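PDB 2Y6U: peroxisomal membrane protein LPX1 from Saccharomyces cerevisiae, which is a peroxisomal alpha/beta hydrolase that cleaves ester bonds in lipids, with acyl esterase, triacylglycerol lipase and phospholipase A activity. Local coordinates for residues K65-Y70 with L324-A329; H59-S64 with L263-N268. One frame throughout, in Å; residues are numbered along the deposited sequence.

Interaction 1. Residues K65-Y70 with L324-A329; sequences KVVWEY and LVNVEA
Val67 overlaps Val327 at its branch point and one methyl: Val67 CB lies 3.7 Å from Val327 CG1, and Val67 CG1 stands 3.9 Å from the same methyl. Val327 thus offers one methyl group, which bears on Val67 at both CB and CG1 as the two side chains meet at a slant. That methyl stands anti to its own carbonyl carbon (chi1 -57°), which brings it round to the side of the helical turn where Val67 lies. The other methyl of Val67, CG2, has a different neighbour, the amide of Asn326, with ND2 4.1 Å away. CG2 also leans over one face of the Trp68 indole, 3.7 Å above its plane and displaced toward the rim, so this valine packs at once against an aliphatic branch, an amide and a ring. Trp68 approaches the amide from its far benzo corner, CH2 lying 4.0 Å from Asn326 ND2; ring and amide planes are inclined by 54°, and the nitrogen sits obliquely to the indole. No hydrogen bond joins the two segments, and the contact rests on packing. Both Trp68 and Asn326 also touch His144 of strand 137-144, while the backbone O of Asn326 is bonded to Tyr71 OH just beyond the first segment. The turn 325-328 is itself held by Leu324 O, which accepts from Val327 N and Glu328 N, each at 2.9 Å. The four touching residues are buried. They join the loop after strand 51-58 to the short helix 325-328, just past the edge strand 313-318; in the alpha/beta hydrolase fold the loop after this last strand carries the catalytic histidine, and the indole lies close to the probable nucleophile elbow.

Interaction 2. Residues H59-S64 with L263-N268; sequences HGSGMS and LLCYMN
Ser61 reaches toward Cys265 and Tyr266 with its CB, which does most of the touching: Ser61 CB lies 3.5 Å from Tyr266 OH, with Tyr266 CZ and Cys265 CB a little further off. One bond further, Ser61 OG comes alongside Cys265 CB at 3.9 Å. With chi1 at -70° this hydroxyl stands beside its own backbone N, which places OG next to Cys265 CB, while CB itself faces the phenol. The tyrosine arrives with its hydroxyl end, and the serine carbon is set obliquely to the ring. No hydrogen bond crosses between the two segments; the fit is one of van der Waals contact. Behind Ser61 the chain makes a type II beta turn from Gly60 to Met63, with Gly62 at its third position and positive phi. Gly60 O closes the turn by taking Met63 N at 3.2 Å, and also accepts His59 ND1 at 2.8 Å along a nearly straight N-H line (167°). The two donors come from opposite faces of the carbonyl plane, while the acceptor stays close to the imidazole plane. His59 NE2 is held by Gln94 N, so both ring nitrogens are engaged and the imidazole is fixed in rotation. This His-Gly loop after strand 51-58 is the place of the oxyanion hole in alpha/beta hydrolases. Consistent with that, Ser61 N is hydrogen-bonded to the hydroxyl of Ser145, the serine of the probable nucleophile elbow, and the Ser61 side chain touches Met146. Across the contact, Tyr266 N is bonded to Leu263 O at 2.9 Å, and this carbonyl oxygen also lies in plane at the edge of the tyrosine ring. Phe371 and Phe374 of the second subunit pack on Leu263, Leu264, Met267 and Asn268.

Overall arrangement
Interactions 1 and 2 start from one continuous run, 59-70, in the loop after strand 51-58; their centres lie about 15 Å apart. Along the chain the segments alternate: 59-64, 65-70, 263-268, then 324-329. The run therefore meets the region of helix 259-264 with its first half and the short helix 325-328 with its second. The two contacts also touch each other, Trp68 NE1 approaching His59 N and Val327 CG1 approaching Met63 SD. Together they bring the loop expected to form the oxyanion hole, the short helix following edge strand 313-318 and the region packed on the second subunit around the probable active site.

Interaction 1. Residues K65-Y70 with L324-A329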
loop_
_atom_site.group_PDB
_atom_site.type_symbol
_atom_site.label_atom_id
_atom_site.label_comp_id
_atom_site.label_asym_id
_atom_site.label_seq_id
_atom_site.Cartn_x
_atom_site.Cartn_y
_atom_site.Cartn_z
ATOM N N LYS A 65 21.176 7.124 4.539
ATOM C CA LYS A 65 21.575 6.198 3.525
ATOM C C LYS A 65 23.101 6.035 3.464
ATOM O O LYS A 65 23.573 5.021 2.998
ATOM C CB LYS A 65 21.056 6.681 2.213
ATOM C CG LYS A 65 21.748 7.963 1.738
ATOM C CD LYS A 65 21.151 8.512 0.415
ATOM C CE LYS A 65 21.720 9.922 0.245
ATOM N NZ LYS A 65 21.256 10.659 -0.998
ATOM N N VAL A 66 23.851 6.998 4.002
ATOM C CA VAL A 66 25.291 6.978 3.877
ATOM C C VAL A 66 25.947 5.785 4.603
ATOM O O VAL A 66 27.064 5.347 4.232
ATOM C CB VAL A 66 25.960 8.299 4.356
ATOM C CG1 VAL A 66 26.187 8.383 5.923
ATOM C CG2 VAL A 66 27.275 8.485 3.581
ATOM N N VAL A 67 25.253 5.246 5.606
ATOM C CA VAL A 67 25.809 4.158 6.417
ATOM C C VAL A 67 25.984 2.869 5.616
ATOM O O VAL A 67 26.734 1.970 6.029
ATOM C CB VAL A 67 24.965 3.845 7.679
ATOM C CG1 VAL A 67 24.875 5.141 8.573
ATOM C CG2 VAL A 67 23.584 3.235 7.344
ATOM N N TRP A 68 25.358 2.816 4.437
ATOM C CA TRP A 68 25.503 1.673 3.573
ATOM C C TRP A 68 26.533 1.838 2.476
ATOM O O TRP A 68 26.885 0.857 1.773
ATOM C CB TRP A 68 24.166 1.311 2.961
ATOM C CG TRP A 68 23.038 1.208 3.894
ATOM C CD1 TRP A 68 21.993 2.070 3.996
ATOM C CD2 TRP A 68 22.798 0.167 4.873
ATOM N NE1 TRP A 68 21.098 1.623 4.925
ATOM C CE2 TRP A 68 21.542 0.458 5.476
ATOM C CE3 TRP A 68 23.484 -0.946 5.276
ATOM C CZ2 TRP A 68 21.018 -0.302 6.456
ATOM C CZ3 TRP A 68 22.894 -1.773 6.260
ATOM C CH2 TRP A 68 21.694 -1.429 6.823
ATOM N N GLU A 69 27.116 3.031 2.317
ATOM C CA GLU A 69 28.110 3.151 1.266
ATOM C C GLU A 69 29.307 2.235 1.367
ATOM O O GLU A 69 29.768 1.700 0.342
ATOM C CB GLU A 69 28.537 4.628 1.030
ATOM C CG GLU A 69 27.334 5.443 0.609
ATOM C CD GLU A 69 27.714 6.988 0.370
ATOM O OE1 GLU A 69 28.870 7.387 0.559
ATOM O OE2 GLU A 69 26.802 7.753 0.107
ATOM N N TYR A 70 29.829 2.028 2.572
ATOM C CA TYR A 70 30.893 1.110 2.805
ATOM C C TYR A 70 30.548 -0.312 2.261
ATOM O O TYR A 70 31.422 -1.087 1.932
ATOM C CB TYR A 70 31.160 1.079 4.333
ATOM C CG TYR A 70 32.199 0.111 4.728
ATOM C CD1 TYR A 70 31.881 -1.203 5.042
ATOM C CD2 TYR A 70 33.530 0.506 4.803
ATOM C CE1 TYR A 70 32.853 -2.110 5.418
ATOM C CE2 TYR A 70 34.572 -0.393 5.228
ATOM C CZ TYR A 70 34.225 -1.714 5.531
ATOM O OH TYR A 70 35.235 -2.551 5.841
ATOM N N LEU A 324 24.096 -1.283 17.111
ATOM C CA LEU A 324 24.599 -0.596 15.885
ATOM C C LEU A 324 25.612 -1.424 15.120
ATOM O O LEU A 324 26.540 -0.879 14.470
ATOM C CB LEU A 324 25.187 0.769 16.246
ATOM C CG LEU A 324 24.245 1.712 16.974
ATOM C CD1 LEU A 324 24.876 3.102 17.301
ATOM C CD2 LEU A 324 22.947 1.861 16.160
ATOM N N VAL A 325 25.437 -2.739 15.189
ATOM C CA VAL A 325 26.339 -3.683 14.575
ATOM C C VAL A 325 26.526 -3.404 13.073
ATOM O O VAL A 325 27.608 -3.648 12.556
ATOM C CB VAL A 325 25.881 -5.115 14.868
ATOM C CG1 VAL A 325 24.504 -5.492 14.198
ATOM C CG2 VAL A 325 27.060 -6.114 14.576
ATOM N N ASN A 326 25.497 -2.863 12.396
ATOM C CA ASN A 326 25.612 -2.548 10.959
ATOM C C ASN A 326 26.700 -1.531 10.690
ATOM O O ASN A 326 27.321 -1.628 9.622
ATOM C CB ASN A 326 24.324 -2.045 10.304
ATOM C CG ASN A 326 23.797 -0.780 10.921
ATOM O OD1 ASN A 326 23.861 -0.634 12.137
ATOM N ND2 ASN A 326 23.309 0.145 10.079
ATOM N N VAL A 327 26.911 -0.568 11.588
ATOM C CA VAL A 327 27.984 0.421 11.387
ATOM C C VAL A 327 29.265 0.096 12.158
ATOM O O VAL A 327 30.304 0.568 11.778
ATOM C CB VAL A 327 27.524 1.861 11.647
ATOM C CG1 VAL A 327 26.293 2.179 10.696
ATOM C CG2 VAL A 327 27.136 2.127 13.100
ATOM N N GLU A 328 29.172 -0.697 13.223
ATOM C CA GLU A 328 30.351 -1.001 14.034
ATOM C C GLU A 328 31.098 -2.236 13.637
ATOM O O GLU A 328 32.298 -2.306 13.847
ATOM C CB GLU A 328 29.964 -1.107 15.505
ATOM C CG GLU A 328 29.302 0.151 15.993
ATOM C CD GLU A 328 28.862 0.101 17.466
ATOM O OE1 GLU A 328 28.784 -1.010 18.046
ATOM O OE2 GLU A 328 28.571 1.173 18.032
ATOM N N ALA A 329 30.409 -3.226 13.093
ATOM C CA ALA A 329 31.076 -4.410 12.556
ATOM C C ALA A 329 30.541 -4.720 11.189
ATOM O O ALA A 329 30.035 -5.807 10.961
ATOM C CB ALA A 329 30.847 -5.641 13.538
#

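Interaction 2. Residues H59-S64 with L263-N268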
loop_
_atom_site.group_PDB
_atom_site.type_symbol
_atom_site.label_atom_id
_atom_site.label_comp_id
_atom_site.label_asym_id
_atom_site.label_seq_id
_atom_site.Cartn_x
_atom_site.Cartn_y
_atom_site.Cartn_z
ATOM N N HIS A 59 18.002 2.560 6.247
ATOM C CA HIS A 59 18.738 2.939 7.426
ATOM C C HIS A 59 17.911 2.961 8.740
ATOM O O HIS A 59 16.679 3.005 8.734
ATOM C CB HIS A 59 19.342 4.371 7.255
ATOM C CG HIS A 59 18.268 5.436 7.110
ATOM N ND1 HIS A 59 17.533 5.902 8.191
ATOM C CD2 HIS A 59 17.808 6.097 6.020
ATOM C CE1 HIS A 59 16.655 6.801 7.744
ATOM N NE2 HIS A 59 16.790 6.921 6.433
ATOM N N GLY A 60 18.638 2.979 9.840
ATOM C CA GLY A 60 18.079 3.022 11.149
ATOM C C GLY A 60 17.687 4.456 11.532
ATOM O O GLY A 60 18.047 5.452 10.864
ATOM N N SER A 61 17.044 4.569 12.681
ATOM C CA SER A 61 16.577 5.850 13.224
ATOM C C SER A 61 17.798 6.723 13.452
ATOM O O SER A 61 18.778 6.251 14.070
ATOM C CB SER A 61 15.921 5.551 14.606
ATOM O OG SER A 61 14.719 4.868 14.374
ATOM N N GLY A 62 17.710 7.995 13.049
ATOM C CA GLY A 62 18.797 8.970 13.288
ATOM C C GLY A 62 20.020 8.836 12.416
ATOM O O GLY A 62 20.997 9.550 12.597
ATOM N N MET A 63 19.993 7.940 11.450
ATOM C CA MET A 63 21.132 7.760 10.535
ATOM C C MET A 63 20.734 8.253 9.168
ATOM O O MET A 63 19.955 9.209 9.051
ATOM C CB MET A 63 21.586 6.262 10.573
ATOM C CG MET A 63 21.938 5.836 11.949
ATOM S SD MET A 63 23.071 4.458 11.957
ATOM C CE MET A 63 22.726 3.707 13.513
ATOM N N SER A 64 21.217 7.618 8.103
ATOM C CA SER A 64 20.870 8.031 6.722
ATOM C C SER A 64 21.349 6.925 5.820
ATOM O O SER A 64 22.017 6.023 6.274
ATOM C CB SER A 64 21.601 9.342 6.340
ATOM O OG SER A 64 23.020 9.116 6.184
ATOM N N LEU A 263 14.606 12.628 17.734
ATOM C CA LEU A 263 13.848 12.324 18.938
ATOM C C LEU A 263 12.450 11.794 18.607
ATOM O O LEU A 263 11.993 10.844 19.241
ATOM C CB LEU A 263 13.750 13.526 19.849
ATOM C CG LEU A 263 15.091 13.874 20.543
ATOM C CD1 LEU A 263 14.982 15.204 21.292
ATOM C CD2 LEU A 263 15.557 12.755 21.528
ATOM N N LEU A 264 11.772 12.422 17.635
ATOM C CA LEU A 264 10.466 11.967 17.194
ATOM C C LEU A 264 10.417 10.538 16.654
ATOM O O LEU A 264 9.322 9.939 16.585
ATOM C CB LEU A 264 9.924 12.922 16.099
ATOM C CG LEU A 264 9.517 14.305 16.521
ATOM C CD1 LEU A 264 9.283 15.285 15.369
ATOM C CD2 LEU A 264 8.294 14.243 17.477
ATOM N N CYS A 265 11.561 9.979 16.260
ATOM C CA CYS A 265 11.617 8.607 15.849
ATOM C C CYS A 265 11.339 7.660 16.997
ATOM O O CYS A 265 11.089 6.523 16.724
ATOM C CB CYS A 265 12.990 8.253 15.305
ATOM S SG CYS A 265 13.279 9.077 13.713
ATOM N N TYR A 266 11.441 8.128 18.243
ATOM C CA TYR A 266 11.338 7.324 19.432
ATOM C C TYR A 266 10.015 7.539 20.177
ATOM O O TYR A 266 9.809 6.932 21.199
ATOM C CB TYR A 266 12.557 7.567 20.376
ATOM C CG TYR A 266 13.862 7.244 19.707
ATOM C CD1 TYR A 266 14.406 5.921 19.748
ATOM C CD2 TYR A 266 14.548 8.206 18.991
ATOM C CE1 TYR A 266 15.594 5.607 19.075
ATOM C CE2 TYR A 266 15.734 7.894 18.285
ATOM C CZ TYR A 266 16.246 6.594 18.334
ATOM O OH TYR A 266 17.407 6.314 17.700
ATOM N N MET A 267 9.160 8.470 19.752
ATOM C CA MET A 267 8.114 9.005 20.609
ATOM C C MET A 267 6.724 8.582 20.138
ATOM O O MET A 267 5.756 8.911 20.755
ATOM C CB MET A 267 8.200 10.536 20.582
ATOM C CG MET A 267 9.527 11.031 21.269
ATOM S SD MET A 267 9.867 12.824 20.969
ATOM C CE MET A 267 8.544 13.547 21.896
ATOM N N ASN A 268 6.647 7.842 19.049
ATOM C CA ASN A 268 5.345 7.685 18.346
ATOM C C ASN A 268 4.976 6.230 18.045
ATOM O O ASN A 268 4.011 5.992 17.296
ATOM C CB ASN A 268 5.556 8.368 16.979
ATOM C CG ASN A 268 4.311 8.925 16.440
ATOM O OD1 ASN A 268 3.327 9.236 17.174
ATOM N ND2 ASN A 268 4.260 8.972 15.104
#